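Local structure of putative aldehyde dehydrogenase AldY (Bacillus subtilis, 4DNG) at residues 70-75 and 113-118; 106-111 and 159-164; 327-332 and 383-388; 334-339 and 356-361. The protein probably oxidises aldehydes to carboxylates with NAD+ as an aldehyde dehydrogenase, and may help protect cells against stress from ethanol and related compounds. One frame throughout, in Å; residues are numbered along the deposited sequence.

Contact 1 of 4, residues 70-75 and 113-118; sequences AVLQKA and DEAMTY
Met116 reaches across from helix 98-118 and lays its chain against Leu72 and Gln73 of helix 65-81. The two helices run antiparallel, their short segments 9.5 Å apart at an axis angle of 169°. The buried, closely packed part lies on the inner side, where Leu72 and Met116 run alongside each other in opposite senses and Leu72 CB comes within 3.9 Å of Met116 CG. One step further in, Leu72 CD1 meets Ala115 CB at 3.9 Å. Phe194 of helix 183-196 also touches Leu72, and Ala169 of helix 156-169 touches Ala115, so these residues belong to an interior shared by several helices.

Toward solvent the contacts are just as close, but they come from an exposed, flexible chain. Gln73 bends at chi2 (-89°), which folds it back so that it crosses the thioether of Met116 at about a right angle. Its CG stands 3.6 Å from Met116 SD, while its amide oxygen OE1 lies 3.6 Å from Met116 CE. The methyl touches both this amide and the helix backbone, 3.8 Å from Leu72 C. With an alanine at the Met116 position, Leu72 CB would probably lose its cover and the Gln73 chain would be left free to turn outward. Separately, Asp113 forms a salt bridge with Arg76, a polar link between the same helices.

No hydrogen bond joins the two segments, and they bury just 200 Å² together; their direct contact therefore rests on dispersion and the shape of a flexible thioether, which implies little directional demand.

Contact 2 of 4, residues 106-111 and 159-164; sequences EQTIAI and LSMRSI
Met161 takes the central place, with Thr108 and Ile111 of the neighbouring helix against it. The Thr108 side chain crosses it at about a right angle, and its CG2 touches the terminal methyl, Met161 CE, at 3.8 Å. Ile111 runs alongside in the opposite sense, its CG2 3.9 Å from Met161 CG and also 3.6 Å from the backbone oxygen Met161 O. Bends at chi2 (70°) and chi3 (78°) curl the methionine back, which lets its methyl and its CB both meet the threonine methyl. At the edge, Ile111 CD1 approaches Arg162 CB at 4.3 Å.

In the next shell, the Thr108 hydroxyl is turned to its own helix and bonds Glu104 O, leaving the methyl for the interface. Ile190 of helix 183-196 backs Met161. Arg162 departs toward Glu253, a predicted active-site residue, with which it makes a long, weak ion pair.

The segment axes are 9.2 Å apart and nearly parallel, at 5°. Helix 156-169 follows strand 135-150 and leads into strand 173-177, which pairs parallel with strand 135-150: a beta-alpha-beta crossover, as in the Rossmann-like NAD-binding domain of aldehyde dehydrogenases, here packed against helix 98-118.

Contact 3 of 4, residues 327-332 and 383-388; sequences GPLINE and FAPIAT
Leu329 meets Ala384 and Pro385 through its two methyls, and its torsions decide how. With CG set opposite the carbonyl carbon (chi1 -66°) and the chain extended from there to CD1, the fork of the side chain is carried forward to the turn ahead of strand 386-392. CD2 comes to rest 3.9 Å from Pro385 CD, the leucine crossing the pyrrolidine ring at a slant. The other branch is looser: CD1 lies 4.3 Å from Ala384 CB. CD2 also approaches the backbone, 4.3 Å from Phe383 O. One residue thus supplies the whole first-segment side of a small contact, 106 Å² in all, with no hydrogen bond across it.

The proline is the centre of an inverse gamma turn, its phi/psi of -74°/64° allowing Ile386 N to bond Ala384 O at 2.6 Å. Ala384 O also accepts from Lys279 NZ, so this turn oxygen is gripped twice. Phe-Ala-Pro probably corresponds to the Phe-Gly-Pro part of an aldehyde dehydrogenase sequence motif near the cofactor site; the Phe383 side chain is about 10 Å from Gly231, which probably belongs to the NAD+ site, and about 9 Å from the side chain of Glu253, a predicted active-site residue. After the turn, strand 386-392 enters the sheet between strands 290-296 and 362-369.

Leu363 of strand 362-369 touches both Leu329 and Pro385, and Ile335 of helix 332-347 touches Leu329, adding further apolar neighbours to the leucine. That helix starts directly after the loop: Asn331 is its N-cap, and its OD1 accepts from Gln334 N.

Contact 4 of 4, residues 334-339 and 356-361; sequences QIEKAL and GKRVGN
Ile335 lies over one face of the Arg358 guanidinium, the two side chains crossing at about a right angle. Its CD1 stands 3.8 Å above the plane, displaced toward the rim, and its CG2 is 3.8 Å from Arg358 NH2. The same CD1 reaches past the arginine to Asn361, 3.2 Å from Asn361 O and 3.7 Å from Asn361 CB, a close fit. The arginine is stretched from CG to NE, with CG swung opposite the backbone N (chi1 165°), which carries its guanidinium to the Ile335 side chain.

Its rotation is fixed in plane by NE, which donates to Gly360 O at 2.6 Å with an N-H...O angle of 176°; the oxygen is only 2° out of the guanidinium plane. Gly360 has positive phi, which favours glycine. NH2 forms a salt bridge with Glu332 at the start of helix 332-347. Glu336 OE2 stands at the edge near the plane, 4.4 Å from Arg358 NH2, beyond salt-bridge range. With a methionine in place of Arg358, Gly360 O and the Glu332 carboxylate would probably be left without their mate.

Glu332 and Glu336 bring like charges close together, and the arginine charge beside them is likely to ease that repulsion. Apolar cover on a face and polar partners around the rim thus let a single cation join the helix to the strand 358-359 turn.

Overall arrangement
Along the chain, contacts 1 and 2 come first and interleave, linking helix 98-118 to helix 65-81 and to helix 156-169; their centres are about 11 Å apart. Contacts 3 and 4 follow, with 334-339 and 356-361 falling between the segments of contact 3. Their centres are about 7 Å apart; both reach the sheet of strands 362-369 and 386-392, and they touch. Contacts 1 and 4 lie on opposite sides of the chain's centre, about 41 Å between centres. Contacts 2 and 3 do not touch, their nearest atoms about 8 Å apart, but Arg162 (about 3 Å) and Phe383 (about 9 Å) have side chains near that of Glu253, so both probably flank the predicted active site.

Contact 1 of 4, residues 70-75 and 113-118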
loop_
_atom_site.group_PDB
_atom_site.type_symbol
_atom_site.label_atom_id
_atom_site.label_comp_id
_atom_site.label_asym_id
_atom_site.label_seq_id
_atom_site.Cartn_x
_atom_site.Cartn_y
_atom_site.Cartn_z
ATOM N N ALA A 70 13.556 11.920 23.852
ATOM C CA ALA A 70 13.606 13.230 24.524
ATOM C C ALA A 70 12.701 14.273 23.850
ATOM O O ALA A 70 11.926 14.984 24.515
ATOM C CB ALA A 70 15.038 13.734 24.590
ATOM N N VAL A 71 12.783 14.335 22.523
ATOM C CA VAL A 71 11.944 15.230 21.733
ATOM C C VAL A 71 10.453 14.953 21.981
ATOM O O VAL A 71 9.667 15.877 22.188
ATOM C CB VAL A 71 12.356 15.160 20.247
ATOM C CG1 VAL A 71 11.253 15.619 19.305
ATOM C CG2 VAL A 71 13.623 15.974 20.039
ATOM N N LEU A 72 10.081 13.682 22.033
ATOM C CA LEU A 72 8.679 13.318 22.220
ATOM C C LEU A 72 8.227 13.606 23.617
ATOM O O LEU A 72 7.097 14.073 23.809
ATOM C CB LEU A 72 8.426 11.849 21.897
ATOM C CG LEU A 72 8.820 11.435 20.477
ATOM C CD1 LEU A 72 8.845 9.908 20.358
ATOM C CD2 LEU A 72 7.926 12.076 19.418
ATOM N N GLN A 73 9.112 13.325 24.583
ATOM C CA GLN A 73 8.833 13.569 25.989
ATOM C C GLN A 73 8.545 15.045 26.209
ATOM O O GLN A 73 7.484 15.391 26.727
ATOM C CB GLN A 73 9.989 13.101 26.878
ATOM C CG GLN A 73 9.885 11.658 27.346
ATOM C CD GLN A 73 9.121 11.512 28.651
ATOM O OE1 GLN A 73 7.887 11.529 28.679
ATOM N NE2 GLN A 73 9.860 11.352 29.745
ATOM N N LYS A 74 9.465 15.916 25.787
ATOM C CA LYS A 74 9.270 17.355 25.977
ATOM C C LYS A 74 8.019 17.823 25.242
ATOM O O LYS A 74 7.266 18.635 25.771
ATOM C CB LYS A 74 10.508 18.139 25.563
ATOM C CG LYS A 74 11.755 17.760 26.362
ATOM C CD LYS A 74 12.794 18.864 26.360
ATOM C CE LYS A 74 14.025 18.460 27.160
ATOM N NZ LYS A 74 14.978 17.621 26.376
ATOM N N ALA A 75 7.780 17.263 24.049
ATOM C CA ALA A 75 6.547 17.503 23.292
ATOM C C ALA A 75 5.279 17.094 24.079
ATOM O O ALA A 75 4.433 17.944 24.353
ATOM C CB ALA A 75 6.601 16.820 21.927
ATOM N N ASP A 113 2.884 9.119 23.898
ATOM C CA ASP A 113 3.342 8.083 24.833
ATOM C C ASP A 113 3.655 6.787 24.082
ATOM O O ASP A 113 4.608 6.093 24.404
ATOM C CB ASP A 113 2.275 7.809 25.902
ATOM C CG ASP A 113 2.158 8.932 26.941
ATOM O OD1 ASP A 113 3.073 9.785 27.024
ATOM O OD2 ASP A 113 1.137 8.961 27.681
ATOM N N GLU A 114 2.854 6.478 23.065
ATOM C CA GLU A 114 2.971 5.217 22.347
ATOM C C GLU A 114 4.197 5.248 21.451
ATOM O O GLU A 114 4.967 4.287 21.427
ATOM C CB GLU A 114 1.682 4.892 21.593
ATOM C CG GLU A 114 1.659 3.539 20.882
ATOM C CD GLU A 114 1.737 2.331 21.815
ATOM O OE1 GLU A 114 1.173 2.371 22.937
ATOM O OE2 GLU A 114 2.359 1.319 21.416
ATOM N N ALA A 115 4.415 6.379 20.783
ATOM C CA ALA A 115 5.590 6.576 19.923
ATOM C C ALA A 115 6.928 6.257 20.594
ATOM O O ALA A 115 7.802 5.621 19.993
ATOM C CB ALA A 115 5.607 7.988 19.366
ATOM N N MET A 116 7.083 6.697 21.838
ATOM C CA MET A 116 8.287 6.432 22.601
ATOM C C MET A 116 8.632 4.943 22.730
ATOM O O MET A 116 9.802 4.587 22.852
ATOM C CB MET A 116 8.160 7.048 23.988
ATOM C CG MET A 116 8.161 8.562 23.989
ATOM S SD MET A 116 7.943 9.180 25.659
ATOM C CE MET A 116 6.814 10.544 25.398
ATOM N N THR A 117 7.619 4.083 22.704
ATOM C CA THR A 117 7.825 2.645 22.861
ATOM C C THR A 117 8.450 2.008 21.620
ATOM O O THR A 117 9.020 0.916 21.694
ATOM C CB THR A 117 6.517 1.898 23.193
ATOM O OG1 THR A 117 5.639 1.921 22.059
ATOM C CG2 THR A 117 5.824 2.525 24.396
ATOM N N TYR A 118 8.355 2.682 20.483
ATOM C CA TYR A 118 8.934 2.113 19.271
ATOM C C TYR A 118 9.962 2.977 18.531
ATOM O O TYR A 118 10.462 2.580 17.475
ATOM C CB TYR A 118 7.847 1.585 18.331
ATOM C CG TYR A 118 6.767 2.568 17.986
ATOM C CD1 TYR A 118 7.066 3.738 17.298
ATOM C CD2 TYR A 118 5.443 2.313 18.316
ATOM C CE1 TYR A 118 6.073 4.635 16.952
ATOM C CE2 TYR A 118 4.441 3.212 17.987
ATOM C CZ TYR A 118 4.766 4.369 17.300
ATOM O OH TYR A 118 3.799 5.278 16.957
#

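Contact 2 of 4, residues 106-111 and 159-164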
loop_
_atom_site.group_PDB
_atom_site.type_symbol
_atom_site.label_atom_id
_atom_site.label_comp_id
_atom_site.label_asym_id
_atom_site.label_seq_id
_atom_site.Cartn_x
_atom_site.Cartn_y
_atom_site.Cartn_z
ATOM N N GLU A 106 -6.225 14.382 25.405
ATOM C CA GLU A 106 -5.766 13.132 26.016
ATOM C C GLU A 106 -5.292 12.095 24.994
ATOM O O GLU A 106 -4.181 11.567 25.119
ATOM C CB GLU A 106 -6.789 12.572 27.001
ATOM C CG GLU A 106 -6.595 13.186 28.386
ATOM C CD GLU A 106 -7.827 13.130 29.263
ATOM O OE1 GLU A 106 -8.771 12.377 28.946
ATOM O OE2 GLU A 106 -7.850 13.849 30.284
ATOM N N GLN A 107 -6.092 11.835 23.966
ATOM C CA GLN A 107 -5.696 10.860 22.936
ATOM C C GLN A 107 -4.409 11.214 22.211
ATOM O O GLN A 107 -3.594 10.339 21.946
ATOM C CB GLN A 107 -6.810 10.664 21.944
ATOM C CG GLN A 107 -7.924 9.771 22.460
ATOM C CD GLN A 107 -9.048 9.634 21.445
ATOM O OE1 GLN A 107 -9.972 8.846 21.632
ATOM N NE2 GLN A 107 -8.973 10.407 20.357
ATOM N N THR A 108 -4.238 12.500 21.904
ATOM C CA THR A 108 -3.006 13.080 21.333
ATOM C C THR A 108 -1.756 12.790 22.193
ATOM O O THR A 108 -0.713 12.393 21.677
ATOM C CB THR A 108 -3.215 14.600 21.126
ATOM O OG1 THR A 108 -4.357 14.802 20.279
ATOM C CG2 THR A 108 -1.995 15.294 20.482
ATOM N N ILE A 109 -1.886 12.971 23.503
ATOM C CA ILE A 109 -0.870 12.596 24.469
ATOM C C ILE A 109 -0.619 11.081 24.470
ATOM O O ILE A 109 0.539 10.622 24.445
ATOM C CB ILE A 109 -1.296 13.080 25.866
ATOM C CG1 ILE A 109 -1.157 14.607 25.939
ATOM C CG2 ILE A 109 -0.528 12.360 26.972
ATOM C CD1 ILE A 109 -2.052 15.270 26.968
ATOM N N ALA A 110 -1.699 10.301 24.502
ATOM C CA ALA A 110 -1.566 8.850 24.386
ATOM C C ALA A 110 -0.704 8.467 23.168
ATOM O O ALA A 110 0.266 7.716 23.303
ATOM C CB ALA A 110 -2.930 8.172 24.343
ATOM N N ILE A 111 -1.025 9.026 22.007
ATOM C CA ILE A 111 -0.233 8.791 20.790
ATOM C C ILE A 111 1.265 9.104 20.977
ATOM O O ILE A 111 2.122 8.328 20.546
ATOM C CB ILE A 111 -0.811 9.565 19.599
ATOM C CG1 ILE A 111 -2.131 8.942 19.161
ATOM C CG2 ILE A 111 0.154 9.588 18.431
ATOM C CD1 ILE A 111 -3.046 9.909 18.440
ATOM N N LEU A 159 -5.799 13.523 14.899
ATOM C CA LEU A 159 -5.488 12.914 13.603
ATOM C C LEU A 159 -4.153 13.374 13.030
ATOM O O LEU A 159 -3.413 12.566 12.503
ATOM C CB LEU A 159 -6.620 13.155 12.576
ATOM C CG LEU A 159 -7.962 12.448 12.840
ATOM C CD1 LEU A 159 -8.978 12.719 11.739
ATOM C CD2 LEU A 159 -7.801 10.943 13.045
ATOM N N SER A 160 -3.872 14.672 13.112
ATOM C CA SER A 160 -2.568 15.204 12.792
ATOM C C SER A 160 -1.465 14.444 13.554
ATOM O O SER A 160 -0.516 13.924 12.948
ATOM C CB SER A 160 -2.516 16.714 13.109
ATOM O OG SER A 160 -3.436 17.440 12.294
ATOM N N MET A 161 -1.582 14.364 14.877
ATOM C CA MET A 161 -0.522 13.741 15.667
ATOM C C MET A 161 -0.441 12.234 15.365
ATOM O O MET A 161 0.617 11.605 15.504
ATOM C CB MET A 161 -0.765 13.995 17.146
ATOM C CG MET A 161 0.301 13.462 18.068
ATOM S SD MET A 161 1.729 14.488 17.790
ATOM C CE MET A 161 1.260 15.943 18.733
ATOM N N ARG A 162 -1.545 11.656 14.902
ATOM C CA ARG A 162 -1.527 10.240 14.514
ATOM C C ARG A 162 -0.549 10.006 13.368
ATOM O O ARG A 162 -0.121 8.881 13.154
ATOM C CB ARG A 162 -2.919 9.723 14.174
ATOM C CG ARG A 162 -3.035 8.218 14.193
ATOM C CD ARG A 162 -4.287 7.756 13.466
ATOM N NE ARG A 162 -4.254 8.154 12.062
ATOM C CZ ARG A 162 -5.330 8.226 11.283
ATOM N NH1 ARG A 162 -5.215 8.604 10.014
ATOM N NH2 ARG A 162 -6.524 7.934 11.776
ATOM N N SER A 163 -0.167 11.064 12.657
ATOM C CA SER A 163 0.841 10.909 11.618
ATOM C C SER A 163 2.150 11.576 11.967
ATOM O O SER A 163 3.228 11.086 11.609
ATOM C CB SER A 163 0.341 11.417 10.269
ATOM O OG SER A 163 -0.829 10.715 9.918
ATOM N N ILE A 164 2.064 12.711 12.636
ATOM C CA ILE A 164 3.265 13.442 12.997
ATOM C C ILE A 164 4.175 12.602 13.920
ATOM O O ILE A 164 5.367 12.429 13.646
ATOM C CB ILE A 164 2.908 14.815 13.592
ATOM C CG1 ILE A 164 2.354 15.717 12.482
ATOM C CG2 ILE A 164 4.108 15.407 14.300
ATOM C CD1 ILE A 164 1.595 16.937 12.962
#

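Contact 3 of 4, residues 327-332 and 383-388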
loop_
_atom_site.group_PDB
_atom_site.type_symbol
_atom_site.label_atom_id
_atom_site.label_comp_id
_atom_site.label_asym_id
_atom_site.label_seq_id
_atom_site.Cartn_x
_atom_site.Cartn_y
_atom_site.Cartn_z
ATOM N N GLY A 327 -22.547 21.265 20.692
ATOM C CA GLY A 327 -22.139 22.592 20.283
ATOM C C GLY A 327 -22.403 22.792 18.798
ATOM O O GLY A 327 -23.144 22.024 18.171
ATOM N N PRO A 328 -21.767 23.813 18.214
ATOM C CA PRO A 328 -22.101 24.235 16.871
ATOM C C PRO A 328 -21.507 23.311 15.860
ATOM O O PRO A 328 -20.565 22.595 16.181
ATOM C CB PRO A 328 -21.458 25.629 16.761
ATOM C CG PRO A 328 -20.491 25.750 17.900
ATOM C CD PRO A 328 -20.607 24.541 18.769
ATOM N N LEU A 329 -22.054 23.297 14.649
ATOM C CA LEU A 329 -21.362 22.592 13.564
ATOM C C LEU A 329 -20.223 23.476 13.040
ATOM O O LEU A 329 -20.269 24.702 13.183
ATOM C CB LEU A 329 -22.322 22.182 12.443
ATOM C CG LEU A 329 -23.369 21.132 12.825
ATOM C CD1 LEU A 329 -24.132 20.655 11.594
ATOM C CD2 LEU A 329 -22.726 19.952 13.550
ATOM N N ILE A 330 -19.217 22.849 12.436
ATOM C CA ILE A 330 -17.989 23.522 12.030
ATOM C C ILE A 330 -18.188 24.819 11.212
ATOM O O ILE A 330 -17.473 25.788 11.411
ATOM C CB ILE A 330 -17.065 22.529 11.295
ATOM C CG1 ILE A 330 -15.710 23.162 10.902
ATOM C CG2 ILE A 330 -17.787 21.969 10.088
ATOM C CD1 ILE A 330 -14.898 23.729 12.057
ATOM N N ASN A 331 -19.166 24.828 10.312
ATOM C CA ASN A 331 -19.486 26.004 9.513
ATOM C C ASN A 331 -20.923 25.948 8.955
ATOM O O ASN A 331 -21.649 24.979 9.167
ATOM C CB ASN A 331 -18.473 26.156 8.366
ATOM C CG ASN A 331 -18.536 25.006 7.380
ATOM O OD1 ASN A 331 -19.613 24.606 6.948
ATOM N ND2 ASN A 331 -17.379 24.450 7.042
ATOM N N GLU A 332 -21.299 26.972 8.198
ATOM C CA GLU A 332 -22.639 27.105 7.624
ATOM C C GLU A 332 -22.941 26.097 6.513
ATOM O O GLU A 332 -24.089 25.675 6.369
ATOM C CB GLU A 332 -22.830 28.527 7.090
ATOM C CG GLU A 332 -24.178 28.820 6.454
ATOM C CD GLU A 332 -25.202 29.359 7.433
ATOM O OE1 GLU A 332 -24.834 30.163 8.323
ATOM O OE2 GLU A 332 -26.387 28.982 7.298
ATOM N N PHE A 383 -21.539 13.538 9.907
ATOM C CA PHE A 383 -20.973 14.314 10.964
ATOM C C PHE A 383 -21.867 15.475 11.331
ATOM O O PHE A 383 -21.478 16.617 11.226
ATOM C CB PHE A 383 -19.574 14.787 10.640
ATOM C CG PHE A 383 -18.634 14.579 11.770
ATOM C CD1 PHE A 383 -17.991 13.381 11.928
ATOM C CD2 PHE A 383 -18.459 15.548 12.714
ATOM C CE1 PHE A 383 -17.151 13.162 12.987
ATOM C CE2 PHE A 383 -17.620 15.339 13.781
ATOM C CZ PHE A 383 -16.961 14.145 13.916
ATOM N N ALA A 384 -23.099 15.150 11.682
ATOM C CA ALA A 384 -24.055 16.059 12.277
ATOM C C ALA A 384 -24.729 15.288 13.382
ATOM O O ALA A 384 -24.690 14.079 13.361
ATOM C CB ALA A 384 -25.068 16.475 11.246
ATOM N N PRO A 385 -25.332 15.948 14.362
ATOM C CA PRO A 385 -26.023 15.166 15.397
ATOM C C PRO A 385 -27.339 14.566 14.895
ATOM O O PRO A 385 -28.418 14.906 15.376
ATOM C CB PRO A 385 -26.218 16.166 16.543
ATOM C CG PRO A 385 -26.066 17.527 15.935
ATOM C CD PRO A 385 -25.451 17.406 14.568
ATOM N N ILE A 386 -27.222 13.672 13.919
ATOM C CA ILE A 386 -28.351 12.942 13.370
ATOM C C ILE A 386 -28.107 11.454 13.568
ATOM O O ILE A 386 -27.060 10.926 13.192
ATOM C CB ILE A 386 -28.576 13.264 11.872
ATOM C CG1 ILE A 386 -28.981 14.731 11.700
ATOM C CG2 ILE A 386 -29.681 12.391 11.271
ATOM C CD1 ILE A 386 -28.546 15.310 10.365
ATOM N N ALA A 387 -29.075 10.795 14.192
ATOM C CA ALA A 387 -29.024 9.351 14.411
ATOM C C ALA A 387 -30.112 8.678 13.591
ATOM O O ALA A 387 -31.174 9.262 13.363
ATOM C CB ALA A 387 -29.184 9.011 15.892
ATOM N N THR A 388 -29.826 7.460 13.140
ATOM C CA THR A 388 -30.765 6.674 12.350
ATOM C C THR A 388 -30.839 5.247 12.926
ATOM O O THR A 388 -29.822 4.553 13.051
ATOM C CB THR A 388 -30.373 6.658 10.852
ATOM O OG1 THR A 388 -30.180 7.998 10.383
ATOM C CG2 THR A 388 -31.447 5.992 10.015
#

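Contact 4 of 4, residues 334-339 and 356-361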
loop_
_atom_site.group_PDB
_atom_site.type_symbol
_atom_site.label_atom_id
_atom_site.label_comp_id
_atom_site.label_asym_id
_atom_site.label_seq_id
_atom_site.Cartn_x
_atom_site.Cartn_y
_atom_site.Cartn_z
ATOM N N GLN A 334 -22.043 23.064 6.440
ATOM C CA GLN A 334 -22.390 21.809 7.125
ATOM C C GLN A 334 -23.838 21.795 7.573
ATOM O O GLN A 334 -24.499 20.761 7.466
ATOM C CB GLN A 334 -21.502 21.566 8.345
ATOM C CG GLN A 334 -20.079 21.200 7.989
ATOM C CD GLN A 334 -19.983 19.857 7.317
ATOM O OE1 GLN A 334 -19.740 19.772 6.110
ATOM N NE2 GLN A 334 -20.193 18.789 8.091
ATOM N N ILE A 335 -24.326 22.931 8.078
ATOM C CA ILE A 335 -25.712 23.022 8.496
ATOM C C ILE A 335 -26.668 22.841 7.309
ATOM O O ILE A 335 -27.557 22.006 7.368
ATOM C CB ILE A 335 -26.017 24.311 9.276
ATOM C CG1 ILE A 335 -25.264 24.316 10.610
ATOM C CG2 ILE A 335 -27.500 24.398 9.576
ATOM C CD1 ILE A 335 -25.075 25.693 11.212
ATOM N N GLU A 336 -26.466 23.599 6.235
ATOM C CA GLU A 336 -27.321 23.499 5.041
ATOM C C GLU A 336 -27.325 22.050 4.534
ATOM O O GLU A 336 -28.371 21.511 4.170
ATOM C CB GLU A 336 -26.874 24.471 3.927
ATOM C CG GLU A 336 -26.574 25.906 4.363
ATOM C CD GLU A 336 -27.768 26.852 4.329
ATOM O OE1 GLU A 336 -28.905 26.413 4.035
ATOM O OE2 GLU A 336 -27.562 28.060 4.595
ATOM N N LYS A 337 -26.149 21.423 4.548
ATOM C CA LYS A 337 -25.995 20.030 4.142
ATOM C C LYS A 337 -26.766 19.084 5.039
ATOM O O LYS A 337 -27.361 18.121 4.566
ATOM C CB LYS A 337 -24.517 19.631 4.110
ATOM C CG LYS A 337 -23.814 19.995 2.820
ATOM C CD LYS A 337 -22.527 19.210 2.657
ATOM C CE LYS A 337 -21.899 19.476 1.300
ATOM N NZ LYS A 337 -20.997 18.355 0.911
ATOM N N ALA A 338 -26.761 19.364 6.333
ATOM C CA ALA A 338 -27.476 18.540 7.294
ATOM C C ALA A 338 -28.976 18.686 7.094
ATOM O O ALA A 338 -29.695 17.697 6.962
ATOM C CB ALA A 338 -27.098 18.943 8.707
ATOM N N LEU A 339 -29.435 19.932 7.069
ATOM C CA LEU A 339 -30.837 20.231 6.924
ATOM C C LEU A 339 -31.432 19.686 5.630
ATOM O O LEU A 339 -32.531 19.141 5.652
ATOM C CB LEU A 339 -31.067 21.725 7.027
ATOM C CG LEU A 339 -30.974 22.282 8.449
ATOM C CD1 LEU A 339 -31.114 23.799 8.413
ATOM C CD2 LEU A 339 -32.008 21.661 9.383
ATOM N N GLY A 356 -35.027 17.831 16.031
ATOM C CA GLY A 356 -34.153 18.926 16.437
ATOM C C GLY A 356 -34.532 20.229 15.750
ATOM O O GLY A 356 -35.587 20.319 15.109
ATOM N N LYS A 357 -33.665 21.233 15.875
ATOM C CA LYS A 357 -33.907 22.572 15.306
ATOM C C LYS A 357 -32.582 23.315 15.192
ATOM O O LYS A 357 -31.565 22.817 15.677
ATOM C CB LYS A 357 -34.916 23.375 16.152
ATOM C CG LYS A 357 -34.358 23.969 17.440
ATOM C CD LYS A 357 -35.484 24.327 18.398
ATOM C CE LYS A 357 -34.974 25.073 19.623
ATOM N NZ LYS A 357 -34.911 26.540 19.381
ATOM N N ARG A 358 -32.606 24.493 14.560
ATOM C CA ARG A 358 -31.404 25.292 14.352
ATOM C C ARG A 358 -31.404 26.515 15.253
ATOM O O ARG A 358 -32.224 27.413 15.076
ATOM C CB ARG A 358 -31.266 25.737 12.889
ATOM C CG ARG A 358 -30.240 26.850 12.713
ATOM C CD ARG A 358 -29.831 27.129 11.275
ATOM N NE ARG A 358 -28.612 27.934 11.260
ATOM C CZ ARG A 358 -27.957 28.328 10.170
ATOM N NH1 ARG A 358 -26.848 29.057 10.300
ATOM N NH2 ARG A 358 -28.389 27.992 8.954
ATOM N N VAL A 359 -30.475 26.549 16.204
ATOM C CA VAL A 359 -30.272 27.729 17.040
ATOM C C VAL A 359 -28.916 28.339 16.697
ATOM O O VAL A 359 -27.868 27.834 17.114
ATOM C CB VAL A 359 -30.325 27.403 18.553
ATOM C CG1 VAL A 359 -30.385 28.685 19.370
ATOM C CG2 VAL A 359 -31.514 26.517 18.880
ATOM N N GLY A 360 -28.938 29.429 15.941
ATOM C CA GLY A 360 -27.704 30.019 15.455
ATOM C C GLY A 360 -27.044 28.994 14.556
ATOM O O GLY A 360 -27.645 28.540 13.581
ATOM N N ASN A 361 -25.821 28.601 14.899
ATOM C CA ASN A 361 -25.105 27.610 14.105
ATOM C C ASN A 361 -25.045 26.219 14.776
ATOM O O ASN A 361 -24.310 25.314 14.334
ATOM C CB ASN A 361 -23.727 28.142 13.684
ATOM C CG ASN A 361 -23.801 29.546 13.089
ATOM O OD1 ASN A 361 -23.405 30.533 13.727
ATOM N ND2 ASN A 361 -24.323 29.644 11.866
#